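Long-range contact in type III Pentaketide Synthase (Neurospora crassa, PDB 3EUT), which is a fungal enzyme of the chalcone/stilbene synthase family that probably builds polyketides by extending acyl-CoA starters with malonyl units and accommodates a long fatty acid: residues 46-51 with 198-203. Sequence-based numbering, arbitrary orientation.
Sequences TGIDQR and IALFSD. With DCR (icosanoic acid), chain E.
Two loops run past each other here, Thr46 facing Ala199 with 7.3 Å between their CA atoms and Arg51, where strand 51-53 begins, facing Ser202 in the loop before strand 204-211, where the CA atoms close to 5.6 Å. Arg51 does most of the work. Its chain is extended as far as CD, and the bend at chi3 (-81°) turns the NH1/NH2 end toward the carbonyls of Ile198 and Phe201. NH1 and NH2 close end-on around a single acceptor, Ile198 O, which lies near the guanidinium plane. The bond from Arg51 NH2 to Ile198 O, 2.7 Å, arrives in the carbonyl plane, while NH1 sits well above it; both are bent, with N-H...O angles of 135°. Arg51 NH1 also donates to Phe201 O at 2.9 Å, so one side chain ties together two carbonyls three residues apart. Ala199 O lies over one face of the guanidinium, and C14 of the icosanoic acid over the opposite one.

Toward the Thr46 end of the segment, Ile48 pushes CD1 against the backbone of the turn, 3.5 Å from Leu200 O, and meets Leu200 CD2 at 4.2 Å. Thr46 splits its branches: CG2 packs on Ala199 CB at 4.0 Å, while OG1 accepts from Ile48 N in an ST turn and shares a water with Ala199 O. Tyr324 of helix 318-327 also packs on Ile48 and Leu200.

The fatty acid runs past the Arg51 guanidinium, Ile198 O (3.4 Å from C12) and one face of the Phe201 ring, near C4 and C5. Three N-H donors of Arg51 thus satisfy two buried carbonyl oxygens beside it. Their dipoles probably help stabilise the guanidinium charge in this partly apolar setting, and the bonds probably help hold the shape of the 198-203 loop where it lines the ligand.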
# COMPACT_ATOMS: atom_id res chain seq x y z
N THR A 46 -26.94 15.79 6.29
CA THR A 46 -25.51 15.95 6.02
C THR A 46 -25.15 17.28 5.37
O THR A 46 -24.03 17.78 5.54
CB THR A 46 -24.99 14.84 5.11
OG1 THR A 46 -25.78 14.84 3.91
CG2 THR A 46 -25.07 13.47 5.81
N GLY A 47 -26.07 17.84 4.60
CA GLY A 47 -25.76 18.99 3.76
C GLY A 47 -25.21 18.59 2.40
O GLY A 47 -24.80 19.46 1.62
N ILE A 48 -25.17 17.29 2.11
CA ILE A 48 -24.83 16.78 0.78
C ILE A 48 -26.11 16.74 -0.07
O ILE A 48 -27.07 16.07 0.29
CB ILE A 48 -24.23 15.35 0.83
CG1 ILE A 48 -23.02 15.26 1.76
CG2 ILE A 48 -23.85 14.90 -0.58
CD1 ILE A 48 -22.56 13.81 2.06
N ASP A 49 -26.11 17.46 -1.19
CA ASP A 49 -27.26 17.51 -2.08
C ASP A 49 -27.33 16.28 -2.99
O ASP A 49 -28.39 15.65 -3.14
CB ASP A 49 -27.22 18.79 -2.91
CG ASP A 49 -28.47 18.99 -3.78
OD1 ASP A 49 -29.56 18.51 -3.43
OD2 ASP A 49 -28.35 19.66 -4.83
N GLN A 50 -26.20 15.96 -3.62
CA GLN A 50 -26.10 14.83 -4.55
C GLN A 50 -24.76 14.12 -4.40
O GLN A 50 -23.74 14.76 -4.11
CB GLN A 50 -26.26 15.29 -6.00
CG GLN A 50 -27.61 15.95 -6.30
CD GLN A 50 -28.28 15.40 -7.54
OE1 GLN A 50 -27.73 15.47 -8.65
NE2 GLN A 50 -29.49 14.88 -7.37
N ARG A 51 -24.77 12.81 -4.60
CA ARG A 51 -23.54 12.03 -4.54
C ARG A 51 -23.21 11.33 -5.85
O ARG A 51 -24.11 10.83 -6.55
CB ARG A 51 -23.60 11.02 -3.40
CG ARG A 51 -23.39 11.66 -2.06
CD ARG A 51 -23.22 10.63 -0.98
NE ARG A 51 -24.50 10.11 -0.53
CZ ARG A 51 -24.64 9.01 0.19
NH1 ARG A 51 -23.58 8.30 0.54
NH2 ARG A 51 -25.86 8.62 0.57
N ILE A 198 -23.31 5.12 5.03
CA ILE A 198 -24.15 5.20 3.82
C ILE A 198 -24.54 6.62 3.46
O ILE A 198 -24.95 6.86 2.34
CB ILE A 198 -25.52 4.43 3.89
CG1 ILE A 198 -26.15 4.50 5.28
CG2 ILE A 198 -25.40 3.02 3.35
CD1 ILE A 198 -27.65 4.11 5.23
N ALA A 199 -24.44 7.54 4.41
CA ALA A 199 -24.92 8.90 4.20
C ALA A 199 -23.85 9.84 3.59
O ALA A 199 -24.19 10.91 3.05
CB ALA A 199 -25.45 9.47 5.50
N LEU A 200 -22.59 9.44 3.67
CA LEU A 200 -21.48 10.38 3.43
C LEU A 200 -20.71 10.15 2.14
O LEU A 200 -20.37 11.10 1.43
CB LEU A 200 -20.49 10.31 4.60
CG LEU A 200 -20.89 10.91 5.95
CD1 LEU A 200 -19.75 10.74 6.97
CD2 LEU A 200 -21.27 12.40 5.84
N PHE A 201 -20.42 8.88 1.85
CA PHE A 201 -19.39 8.54 0.87
C PHE A 201 -19.89 8.37 -0.56
O PHE A 201 -21.04 8.00 -0.79
CB PHE A 201 -18.62 7.30 1.35
CG PHE A 201 -17.82 7.53 2.60
CD1 PHE A 201 -16.58 8.17 2.55
CD2 PHE A 201 -18.30 7.10 3.84
CE1 PHE A 201 -15.84 8.38 3.70
CE2 PHE A 201 -17.56 7.31 5.02
CZ PHE A 201 -16.33 7.95 4.95
N SER A 202 -19.02 8.69 -1.52
CA SER A 202 -19.35 8.62 -2.95
C SER A 202 -18.14 8.09 -3.74
O SER A 202 -17.13 7.71 -3.13
CB SER A 202 -19.75 10.01 -3.46
OG SER A 202 -18.73 10.96 -3.24
N ASP A 203 -18.25 8.07 -5.07
CA ASP A 203 -17.22 7.51 -5.94
C ASP A 203 -16.54 8.60 -6.78
O ASP A 203 -17.19 9.54 -7.23
CB ASP A 203 -17.81 6.47 -6.90
CG ASP A 203 -18.69 5.44 -6.20
OD1 ASP A 203 -18.56 5.26 -4.98
OD2 ASP A 203 -19.51 4.79 -6.87
O1 DCR E . -13.19 4.76 6.91
C1 DCR E . -13.01 5.16 5.73
O2 DCR E . -11.87 5.45 5.28
C2 DCR E . -14.21 5.31 4.83
C3 DCR E . -14.01 4.70 3.44
C4 DCR E . -15.29 4.68 2.58
C5 DCR E . -16.49 4.06 3.30
C6 DCR E . -17.54 3.49 2.35
C7 DCR E . -18.89 3.35 3.06
C8 DCR E . -20.03 2.85 2.17
C9 DCR E . -20.94 4.01 1.78
C10 DCR E . -22.10 3.59 0.89
C11 DCR E . -22.63 4.80 0.12
C12 DCR E . -24.12 4.68 -0.15
C13 DCR E . -24.39 4.37 -1.62
C14 DCR E . -25.58 5.12 -2.21
C15 DCR E . -25.69 4.79 -3.69
C16 DCR E . -26.84 3.85 -4.05
C17 DCR E . -26.38 2.57 -4.75
C18 DCR E . -25.59 2.79 -6.04
C19 DCR E . -25.45 1.47 -6.78
C20 DCR E . -24.04 1.23 -7.27
O HOH W 1 -26.42 12.42 2.61